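Local coordinates for protein aspartate aminotransferase (Thermotoga maritima, PDB 1O4S) that catalyses the pyridoxal-phosphate-dependent transfer of an amino group between L-aspartate and 2-oxoglutarate, giving oxaloacetate and L-glutamate, and works as a homodimer, at residues F358-P361 and G362-R365; D337-F340 and C341-L345; V310-L313 and K314-V318; T301-E304 and R305-V309. One frame throughout, in Å; residues are numbered along the deposited sequence.

In the fold
Followed from the N terminus, the chain meets interactions 4, 3, 2 and 1 in that order. All are local and lie in series: none spans a long loop, and none nests in or crosses another. Interactions 4 and 3 adjoin on helix 296-315, the first along its middle and the second at its C-terminal end. Interaction 2 forms the opening turns of helix 337-348, and interaction 1 closes the turn from 358-361 into strand 363-367. Those last two touch directly, through Gly362 and Asp337 and through Val364 and Cys341. Helix 372-386 packs against interactions 2, 3 and 4, and so ties helix 296-315 to helix 337-348.

Interaction 1: F358-P361 and G362-R365; sequences FLKP and GFVR. With SO4 (sulfate ion), chain K; SO4 (sulfate ion), chain L.
Lys360 NZ, at the end of a chain that runs alongside the Phe363 ring, is held by three groups: O1 of the sulfate of chain L at 2.8 Å from NZ, the carboxylate of Glu153 and the backbone oxygen of Thr154. CG of Lys360 lies 3.5 Å from CD1 of Phe363, and farther along CE of the lysine comes to 3.6 Å from CE1 of the same ring. The lysine bends at its second torsion (chi2 83°) and is extended beyond it, and so runs beside the ring, pointing the same way. The sulfate, which also takes bonds from Met156 N and Ser157 N, sets its O2 at the ring's edge. These residues belong to the antiparallel connection between neighbouring strands 350-354 and 363-367. At its corner Gly362 has the positive phi that favours glycine, and its N is hydrogen-bonded to Asp337 OD1. At the other end of the segment, Arg365 reaches past Phe358. The phenyl CZ sits over one face of the guanidinium, 3.5 Å from NH1 of Arg365, with the two planes 40° apart, an inclined contact well short of parallel stacking. Two nearly straight bonds fix the guanidinium edge: NH1 of Arg365 to O1 of the chain K sulfate at 2.9 Å, and NH2 to its O3 at 3.0 Å. Asn185 OD1 gives NH1 a second acceptor. Arg365 and Asn185 are, by similarity, L-aspartate-binding residues, so the sulfate, probably from the crystallisation liquor, may occupy the place of a substrate carboxylate, as class I aminotransferases bind one through an arginine.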
loop_
_atom_site.group_PDB
_atom_site.type_symbol
_atom_site.label_atom_id
_atom_site.label_comp_id
_atom_site.label_asym_id
_atom_site.label_seq_id
_atom_site.Cartn_x
_atom_site.Cartn_y
_atom_site.Cartn_z
ATOM N N PHE B 358 19.346 12.743 -6.752
ATOM C CA PHE B 358 19.245 13.079 -5.337
ATOM C C PHE B 358 19.341 14.600 -5.085
ATOM O O PHE B 358 19.606 15.045 -3.957
ATOM C CB PHE B 358 20.346 12.326 -4.602
ATOM C CG PHE B 358 20.390 10.845 -4.932
ATOM C CD1 PHE B 358 19.567 9.945 -4.259
ATOM C CD2 PHE B 358 21.243 10.350 -5.924
ATOM C CE1 PHE B 358 19.606 8.537 -4.551
ATOM C CE2 PHE B 358 21.287 8.969 -6.238
ATOM C CZ PHE B 358 20.442 8.067 -5.542
ATOM N N LEU B 359 19.133 15.373 -6.150
ATOM C CA LEU B 359 19.249 16.838 -6.167
ATOM C C LEU B 359 20.633 17.374 -5.815
ATOM O O LEU B 359 20.756 18.483 -5.300
ATOM C CB LEU B 359 18.187 17.485 -5.270
ATOM C CG LEU B 359 16.762 16.978 -5.525
ATOM C CD1 LEU B 359 15.717 17.785 -4.725
ATOM C CD2 LEU B 359 16.466 16.982 -7.030
ATOM N N LYS B 360 21.668 16.600 -6.113
ATOM C CA LYS B 360 23.048 17.020 -5.892
ATOM C C LYS B 360 23.908 16.662 -7.102
ATOM O O LYS B 360 24.610 15.632 -7.094
ATOM C CB LYS B 360 23.626 16.396 -4.622
ATOM C CG LYS B 360 24.974 17.003 -4.234
ATOM C CD LYS B 360 24.802 18.290 -3.458
ATOM C CE LYS B 360 26.155 18.922 -3.189
ATOM N NZ LYS B 360 26.064 20.054 -2.255
ATOM N N PRO B 361 23.838 17.503 -8.138
ATOM C CA PRO B 361 24.638 17.317 -9.353
ATOM C C PRO B 361 26.155 17.333 -9.110
ATOM O O PRO B 361 26.635 17.865 -8.118
ATOM C CB PRO B 361 24.219 18.501 -10.237
ATOM C CG PRO B 361 22.843 18.909 -9.694
ATOM C CD PRO B 361 22.966 18.692 -8.222
ATOM N N GLY B 362 26.902 16.733 -10.024
ATOM C CA GLY B 362 28.340 16.641 -9.900
ATOM C C GLY B 362 28.815 15.552 -8.959
ATOM O O GLY B 362 29.973 15.544 -8.549
ATOM N N PHE B 363 27.914 14.638 -8.615
ATOM C CA PHE B 363 28.214 13.499 -7.755
ATOM C C PHE B 363 27.609 12.262 -8.381
ATOM O O PHE B 363 26.735 12.340 -9.244
ATOM C CB PHE B 363 27.619 13.695 -6.360
ATOM C CG PHE B 363 28.382 14.666 -5.495
ATOM C CD1 PHE B 363 28.089 16.038 -5.527
ATOM C CD2 PHE B 363 29.373 14.209 -4.631
ATOM C CE1 PHE B 363 28.783 16.944 -4.712
ATOM C CE2 PHE B 363 30.077 15.098 -3.810
ATOM C CZ PHE B 363 29.795 16.473 -3.853
ATOM N N VAL B 364 28.072 11.114 -7.935
ATOM C CA VAL B 364 27.531 9.815 -8.376
ATOM C C VAL B 364 27.399 8.904 -7.123
ATOM O O VAL B 364 28.168 9.056 -6.171
ATOM C CB VAL B 364 28.437 9.318 -9.536
ATOM C CG1 VAL B 364 28.810 7.922 -9.435
ATOM C CG2 VAL B 364 27.827 9.670 -10.899
ATOM N N ARG B 365 26.383 8.026 -7.099
ATOM C CA ARG B 365 26.176 7.079 -6.001
ATOM C C ARG B 365 26.550 5.674 -6.428
ATOM O O ARG B 365 26.029 5.159 -7.409
ATOM C CB ARG B 365 24.723 7.063 -5.516
ATOM C CG ARG B 365 24.549 6.339 -4.212
ATOM C CD ARG B 365 23.137 6.082 -3.840
ATOM N NE ARG B 365 22.550 4.985 -4.595
ATOM C CZ ARG B 365 21.291 4.603 -4.451
ATOM N NH1 ARG B 365 20.511 5.225 -3.578
ATOM N NH2 ARG B 365 20.815 3.599 -5.183
HETATM S S SO4 K . 17.222 3.716 -4.157
HETATM O O1 SO4 K . 18.012 3.941 -2.938
HETATM O O2 SO4 K . 16.826 5.040 -4.652
HETATM O O3 SO4 K . 17.914 2.936 -5.210
HETATM O O4 SO4 K . 16.073 2.916 -3.771
HETATM S S SO4 L . 30.034 20.435 -2.312
HETATM O O1 SO4 L . 28.860 19.625 -1.963
HETATM O O2 SO4 L . 30.706 19.869 -3.500
HETATM O O3 SO4 L . 29.510 21.763 -2.656
HETATM O O4 SO4 L . 30.927 20.557 -1.151
#

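Interaction 2: D337-F340 and C341-L345; sequences DVKF and CERLL
With CG of Phe340 anti to its own N (chi1 -175°) and CG of Leu344 turned likewise (chi1 180°), two side chains one helical turn apart run side by side in the same direction, and CE2 of the phenyl ring meets CD2 of the leucine at 4.1 Å. Glu342 takes a different rotation: CG stands anti to the carbonyl carbon (chi1 -79°), which lays it back along the helix, 3.4 Å from the carbonyl oxygen of Val338. The extended chain then brings OE2 of Glu342 to 3.8 Å from CG1 of Val338, while the carboxylate has a long, weak ion pair with Lys32. Shortening Glu342 to an alanine would probably uncover CG1 of Val338 and take from Lys32 its distant counter-charge. Arg343 folds back in the same manner, its CG 3.2 Å from Lys339 O. Its NH2 lies 3.9 Å from CD of Lys339, so the aliphatic part of the lysine accompanies the guanidinium although the two charges are alike. Beneath these side chains the backbone is regular alpha-helix; Cys341 N bonds to Asp337 O at 3.0 Å and, weakly, to Val338 O. Asp337 OD2 is hydrogen-bonded to Ser356 OG. Around helix 337-348, Phe340 meets Phe385 of helix 372-386 edge-to-face and Leu344 packs on Ile382, while Cys341 rests on Leu29 of helix 27-38 and on Pro354 of strand 350-354.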
loop_
_atom_site.group_PDB
_atom_site.type_symbol
_atom_site.label_atom_id
_atom_site.label_comp_id
_atom_site.label_asym_id
_atom_site.label_seq_id
_atom_site.Cartn_x
_atom_site.Cartn_y
_atom_site.Cartn_z
ATOM N N ASP B 337 27.024 14.647 -14.250
ATOM C CA ASP B 337 26.997 13.330 -13.593
ATOM C C ASP B 337 26.153 12.341 -14.380
ATOM O O ASP B 337 26.475 11.153 -14.431
ATOM C CB ASP B 337 26.484 13.425 -12.143
ATOM C CG ASP B 337 25.154 14.120 -12.042
ATOM O OD1 ASP B 337 25.122 15.358 -11.943
ATOM O OD2 ASP B 337 24.070 13.534 -12.069
ATOM N N VAL B 338 25.056 12.813 -14.962
ATOM C CA VAL B 338 24.254 11.981 -15.855
ATOM C C VAL B 338 25.099 11.451 -17.000
ATOM O O VAL B 338 25.053 10.269 -17.297
ATOM C CB VAL B 338 23.054 12.727 -16.458
ATOM C CG1 VAL B 338 22.294 11.814 -17.429
ATOM C CG2 VAL B 338 22.127 13.239 -15.373
ATOM N N LYS B 339 25.851 12.328 -17.651
ATOM C CA LYS B 339 26.722 11.903 -18.734
ATOM C C LYS B 339 27.843 11.001 -18.222
ATOM O O LYS B 339 28.210 10.041 -18.885
ATOM C CB LYS B 339 27.322 13.106 -19.481
ATOM C CG LYS B 339 26.277 14.043 -20.135
ATOM C CD LYS B 339 26.989 15.153 -20.994
ATOM C CE LYS B 339 26.061 16.308 -21.458
ATOM N NZ LYS B 339 26.798 17.289 -22.367
ATOM N N PHE B 340 28.390 11.315 -17.053
ATOM C CA PHE B 340 29.394 10.451 -16.426
ATOM C C PHE B 340 28.892 9.000 -16.354
ATOM O O PHE B 340 29.619 8.067 -16.692
ATOM C CB PHE B 340 29.761 10.945 -15.020
ATOM C CG PHE B 340 30.893 10.163 -14.364
ATOM C CD1 PHE B 340 32.183 10.671 -14.346
ATOM C CD2 PHE B 340 30.651 8.920 -13.761
ATOM C CE1 PHE B 340 33.237 9.966 -13.742
ATOM C CE2 PHE B 340 31.697 8.202 -13.160
ATOM C CZ PHE B 340 32.987 8.730 -13.139
ATOM N N CYS B 341 27.651 8.828 -15.930
ATOM C CA CYS B 341 27.079 7.502 -15.706
ATOM C C CYS B 341 26.699 6.813 -17.006
ATOM O O CYS B 341 26.794 5.583 -17.095
ATOM C CB CYS B 341 25.862 7.592 -14.810
ATOM S SG CYS B 341 26.281 8.050 -13.129
ATOM N N GLU B 342 26.270 7.601 -18.001
ATOM C CA GLU B 342 25.904 7.080 -19.321
ATOM C C GLU B 342 27.135 6.477 -19.999
ATOM O O GLU B 342 27.069 5.399 -20.572
ATOM C CB GLU B 342 25.301 8.191 -20.218
ATOM C CG GLU B 342 23.831 8.504 -19.908
ATOM C CD GLU B 342 23.246 9.649 -20.756
ATOM O OE1 GLU B 342 23.989 10.308 -21.531
ATOM O OE2 GLU B 342 22.011 9.889 -20.644
ATOM N N ARG B 343 28.251 7.182 -19.896
ATOM C CA ARG B 343 29.480 6.820 -20.568
ATOM C C ARG B 343 30.173 5.657 -19.891
ATOM O O ARG B 343 30.695 4.778 -20.549
ATOM C CB ARG B 343 30.422 8.014 -20.582
ATOM C CG ARG B 343 29.933 9.162 -21.445
ATOM C CD ARG B 343 30.785 10.431 -21.381
ATOM N NE ARG B 343 29.990 11.570 -21.873
ATOM C CZ ARG B 343 30.063 12.113 -23.094
ATOM N NH1 ARG B 343 30.937 11.671 -24.008
ATOM N NH2 ARG B 343 29.260 13.136 -23.396
ATOM N N LEU B 344 30.190 5.675 -18.567
ATOM C CA LEU B 344 30.796 4.609 -17.789
ATOM C C LEU B 344 30.016 3.327 -18.051
ATOM O O LEU B 344 30.602 2.262 -18.220
ATOM C CB LEU B 344 30.792 4.961 -16.299
ATOM C CG LEU B 344 31.402 3.935 -15.340
ATOM C CD1 LEU B 344 32.900 3.951 -15.393
ATOM C CD2 LEU B 344 30.944 4.218 -13.943
ATOM N N LEU B 345 28.697 3.427 -18.101
ATOM C CA LEU B 345 27.892 2.279 -18.470
ATOM C C LEU B 345 28.198 1.776 -19.874
ATOM O O LEU B 345 28.438 0.597 -20.058
ATOM C CB LEU B 345 26.408 2.575 -18.342
ATOM C CG LEU B 345 25.480 1.391 -18.657
ATOM C CD1 LEU B 345 25.729 0.176 -17.719
ATOM C CD2 LEU B 345 24.033 1.827 -18.582
#

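Interaction 3: V310-L313 and K314-V318; sequences VERL and KKMGV
Leu313 and Met316 cross at a slant where the helix ends, with CD2 of the leucine reaching the thioether: it lies 3.9 Å from SD of Met316 and 4.0 Å from its CE. The same methyl group also meets Val318, coming to 4.0 Å from CG2 of the valine, so a single leucine branch is shared by two later residues. The methionine is placed by its first torsion (chi1 -65°), which leans CG back to 3.4 Å from the carbonyl oxygen of Arg312. Were Met316 replaced by a serine, Leu313 CD2 would keep Val318 but the loss of the sulfur and terminal methyl is likely to open a gap beside it. Arg312 and Lys315 also lie across one another, with NZ of the lysine 3.7 Å from CD of Arg312. Their like charges are close, but the guanidinium is claimed by salt bridges to Asp380 and Glu383 of helix 372-386, which probably offset the repulsion. The backbone closes behind these side chains: Val318 N bonds to Leu313 O at 3.0 Å, and Gly317 N to Lys314 O at 2.9 Å. With Gly317 at a phi of 75°, these two bonds make the Schellman motif that ends helix 296-315, and Leu313 against Val318 is the apolar pair, from before and after the glycine, that commonly accompanies it.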
loop_
_atom_site.group_PDB
_atom_site.type_symbol
_atom_site.label_atom_id
_atom_site.label_comp_id
_atom_site.label_asym_id
_atom_site.label_seq_id
_atom_site.Cartn_x
_atom_site.Cartn_y
_atom_site.Cartn_z
ATOM N N VAL B 310 36.376 2.401 0.182
ATOM C CA VAL B 310 36.893 3.652 0.708
ATOM C C VAL B 310 38.388 3.713 0.423
ATOM O O VAL B 310 38.837 4.641 -0.236
ATOM C CB VAL B 310 36.552 3.841 2.221
ATOM C CG1 VAL B 310 37.422 4.906 2.877
ATOM C CG2 VAL B 310 35.071 4.205 2.376
ATOM N N GLU B 311 39.145 2.715 0.870
ATOM C CA GLU B 311 40.591 2.697 0.614
ATOM C C GLU B 311 40.874 2.839 -0.877
ATOM O O GLU B 311 41.708 3.627 -1.286
ATOM C CB GLU B 311 41.282 1.433 1.151
ATOM C CG GLU B 311 42.749 1.345 0.677
ATOM C CD GLU B 311 43.664 0.433 1.505
ATOM O OE1 GLU B 311 44.900 0.433 1.226
ATOM O OE2 GLU B 311 43.160 -0.285 2.416
ATOM N N ARG B 312 40.177 2.071 -1.687
ATOM C CA ARG B 312 40.426 2.052 -3.114
ATOM C C ARG B 312 40.218 3.417 -3.788
ATOM O O ARG B 312 41.056 3.861 -4.583
ATOM C CB ARG B 312 39.531 1.009 -3.757
ATOM C CG ARG B 312 39.932 0.636 -5.123
ATOM C CD ARG B 312 41.257 -0.086 -5.207
ATOM N NE ARG B 312 41.041 -1.212 -6.097
ATOM C CZ ARG B 312 41.014 -1.156 -7.428
ATOM N NH1 ARG B 312 41.273 -0.035 -8.093
ATOM N NH2 ARG B 312 40.755 -2.267 -8.099
ATOM N N LEU B 313 39.133 4.092 -3.431
ATOM C CA LEU B 313 38.760 5.345 -4.075
ATOM C C LEU B 313 39.674 6.489 -3.664
ATOM O O LEU B 313 40.003 7.318 -4.502
ATOM C CB LEU B 313 37.300 5.707 -3.786
ATOM C CG LEU B 313 36.295 4.920 -4.619
ATOM C CD1 LEU B 313 34.872 5.167 -4.130
ATOM C CD2 LEU B 313 36.422 5.238 -6.109
ATOM N N LYS B 314 40.026 6.540 -2.380
ATOM C CA LYS B 314 41.063 7.437 -1.845
ATOM C C LYS B 314 42.346 7.382 -2.698
ATOM O O LYS B 314 42.844 8.411 -3.177
ATOM C CB LYS B 314 41.435 7.047 -0.397
ATOM C CG LYS B 314 40.510 7.577 0.709
ATOM C CD LYS B 314 41.227 7.643 2.099
ATOM C CE LYS B 314 42.205 8.854 2.225
ATOM N NZ LYS B 314 42.848 9.031 3.581
ATOM N N LYS B 315 42.845 6.160 -2.865
ATOM C CA LYS B 315 44.015 5.825 -3.679
ATOM C C LYS B 315 43.936 6.350 -5.128
ATOM O O LYS B 315 44.931 6.823 -5.664
ATOM C CB LYS B 315 44.185 4.292 -3.638
ATOM C CG LYS B 315 45.241 3.658 -4.538
ATOM C CD LYS B 315 45.452 2.172 -4.098
ATOM C CE LYS B 315 45.838 1.215 -5.250
ATOM N NZ LYS B 315 44.997 -0.045 -5.204
ATOM N N MET B 316 42.755 6.284 -5.734
ATOM C CA MET B 316 42.516 6.789 -7.090
ATOM C C MET B 316 42.366 8.333 -7.168
ATOM O O MET B 316 42.163 8.898 -8.252
ATOM C CB MET B 316 41.229 6.162 -7.650
ATOM C CG MET B 316 41.258 4.654 -7.855
ATOM S SD MET B 316 39.558 3.893 -8.071
ATOM C CE MET B 316 38.927 5.107 -9.220
ATOM N N GLY B 317 42.439 9.007 -6.022
ATOM C CA GLY B 317 42.258 10.446 -5.956
ATOM C C GLY B 317 40.812 10.893 -6.090
ATOM O O GLY B 317 40.541 12.030 -6.475
ATOM N N VAL B 318 39.867 10.010 -5.775
ATOM C CA VAL B 318 38.445 10.352 -5.861
ATOM C C VAL B 318 38.027 11.026 -4.548
ATOM O O VAL B 318 38.514 10.670 -3.463
ATOM C CB VAL B 318 37.588 9.097 -6.216
ATOM C CG1 VAL B 318 36.093 9.335 -5.995
ATOM C CG2 VAL B 318 37.863 8.661 -7.669
#

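Interaction 4: T301-E304 and R305-V309; sequences TFKE and RKNFV
Arg305 lies between two residues of the preceding turn, Thr301 and Phe302. CG2 of the threonine sits over one face of the guanidinium, 3.6 Å from NE of Arg305. NH1 of the arginine stands above the Phe302 ring, 3.7 Å from both CE1 and CZ, and the planes are 75° apart, so the guanidinium presents its edge to the phenyl face. This is a cation-pi contact, with Arg305 CZ 5.0 Å from the ring centroid and only 10° off the normal. The arginine gets there by an extended chain that starts anti to the carbonyl carbon (chi1 -68°) and passes its CG 3.3 Å from Thr301 O, the acceptor of its own N-H. All this takes place along helix 296-315, a long helix packed against helix 372-386, where Ile372 is touched by both Glu304 and Arg305 and where Thr376 and Leu379 receive Phe308. One shell farther out, Asp52 forms a salt bridge with Arg305 NH2, and Phe368 O takes a weak bond from NH1, which together probably limit the guanidinium's rotation. Phe302 also meets the ring of Phe327 and touches Tyr221, while Thr301 OG1 is tied to Tyr297 O, a bond that leaves its methyl facing the arginine. On another flank of the helix, Lys306 NZ donates to Asn307 OD1 at 2.9 Å, and CG of that asparagine is 3.5 Å from Lys303 O.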
loop_
_atom_site.group_PDB
_atom_site.type_symbol
_atom_site.label_atom_id
_atom_site.label_comp_id
_atom_site.label_asym_id
_atom_site.label_seq_id
_atom_site.Cartn_x
_atom_site.Cartn_y
_atom_site.Cartn_z
ATOM N N THR B 301 30.041 -7.999 6.875
ATOM C CA THR B 301 30.322 -8.114 5.456
ATOM C C THR B 301 30.261 -6.731 4.762
ATOM O O THR B 301 31.137 -6.395 3.981
ATOM C CB THR B 301 29.323 -9.066 4.785
ATOM O OG1 THR B 301 29.425 -10.392 5.348
ATOM C CG2 THR B 301 29.659 -9.169 3.312
ATOM N N PHE B 302 29.228 -5.939 5.055
ATOM C CA PHE B 302 29.111 -4.595 4.508
ATOM C C PHE B 302 30.200 -3.640 5.026
ATOM O O PHE B 302 30.706 -2.813 4.271
ATOM C CB PHE B 302 27.720 -3.999 4.766
ATOM C CG PHE B 302 26.710 -4.337 3.702
ATOM C CD1 PHE B 302 26.697 -3.658 2.503
ATOM C CD2 PHE B 302 25.793 -5.347 3.888
ATOM C CE1 PHE B 302 25.769 -3.976 1.515
ATOM C CE2 PHE B 302 24.852 -5.648 2.913
ATOM C CZ PHE B 302 24.852 -4.959 1.723
ATOM N N LYS B 303 30.570 -3.777 6.293
ATOM C CA LYS B 303 31.652 -2.958 6.878
ATOM C C LYS B 303 32.957 -3.166 6.119
ATOM O O LYS B 303 33.641 -2.218 5.800
ATOM C CB LYS B 303 31.855 -3.295 8.360
ATOM C CG LYS B 303 32.879 -2.428 9.117
ATOM C CD LYS B 303 32.770 -2.681 10.627
ATOM C CE LYS B 303 33.694 -1.773 11.412
ATOM N NZ LYS B 303 33.899 -2.175 12.849
ATOM N N GLU B 304 33.282 -4.415 5.818
ATOM C CA GLU B 304 34.523 -4.699 5.150
ATOM C C GLU B 304 34.509 -4.339 3.660
ATOM O O GLU B 304 35.561 -3.994 3.104
ATOM C CB GLU B 304 34.986 -6.128 5.450
ATOM C CG GLU B 304 34.626 -7.213 4.479
ATOM C CD GLU B 304 35.366 -8.499 4.818
ATOM O OE1 GLU B 304 35.815 -8.612 6.008
ATOM O OE2 GLU B 304 35.496 -9.386 3.911
ATOM N N ARG B 305 33.338 -4.367 3.030
ATOM C CA ARG B 305 33.179 -3.831 1.678
ATOM C C ARG B 305 33.347 -2.302 1.672
ATOM O O ARG B 305 33.948 -1.735 0.760
ATOM C CB ARG B 305 31.783 -4.165 1.113
ATOM C CG ARG B 305 31.529 -5.655 0.820
ATOM C CD ARG B 305 30.113 -5.955 0.689
ATOM N NE ARG B 305 29.823 -7.323 0.259
ATOM C CZ ARG B 305 28.603 -7.741 -0.020
ATOM N NH1 ARG B 305 27.582 -6.898 0.100
ATOM N NH2 ARG B 305 28.390 -8.988 -0.430
ATOM N N LYS B 306 32.792 -1.657 2.692
ATOM C CA LYS B 306 32.883 -0.223 2.879
ATOM C C LYS B 306 34.350 0.133 3.014
ATOM O O LYS B 306 34.839 0.975 2.286
ATOM C CB LYS B 306 32.076 0.205 4.118
ATOM C CG LYS B 306 32.042 1.735 4.409
ATOM C CD LYS B 306 33.256 2.262 5.207
ATOM C CE LYS B 306 33.295 1.743 6.650
ATOM N NZ LYS B 306 34.424 2.357 7.479
ATOM N N ASN B 307 35.065 -0.521 3.921
ATOM C CA ASN B 307 36.503 -0.263 4.088
ATOM C C ASN B 307 37.285 -0.447 2.797
ATOM O O ASN B 307 38.201 0.310 2.520
ATOM C CB ASN B 307 37.121 -1.174 5.146
ATOM C CG ASN B 307 36.712 -0.803 6.542
ATOM O OD1 ASN B 307 36.327 0.337 6.804
ATOM N ND2 ASN B 307 36.781 -1.768 7.458
ATOM N N PHE B 308 36.930 -1.459 2.014
ATOM C CA PHE B 308 37.640 -1.746 0.772
ATOM C C PHE B 308 37.403 -0.705 -0.310
ATOM O O PHE B 308 38.318 -0.345 -1.042
ATOM C CB PHE B 308 37.240 -3.121 0.216
ATOM C CG PHE B 308 37.783 -3.383 -1.166
ATOM C CD1 PHE B 308 39.134 -3.671 -1.350
ATOM C CD2 PHE B 308 36.958 -3.285 -2.285
ATOM C CE1 PHE B 308 39.647 -3.873 -2.625
ATOM C CE2 PHE B 308 37.462 -3.501 -3.559
ATOM C CZ PHE B 308 38.809 -3.788 -3.731
ATOM N N VAL B 309 36.168 -0.256 -0.451
ATOM C CA VAL B 309 35.846 0.717 -1.485
ATOM C C VAL B 309 36.421 2.088 -1.110
ATOM O O VAL B 309 36.907 2.821 -1.969
ATOM C CB VAL B 309 34.314 0.807 -1.790
ATOM C CG1 VAL B 309 33.480 1.174 -0.544
ATOM C CG2 VAL B 309 34.044 1.849 -2.898
#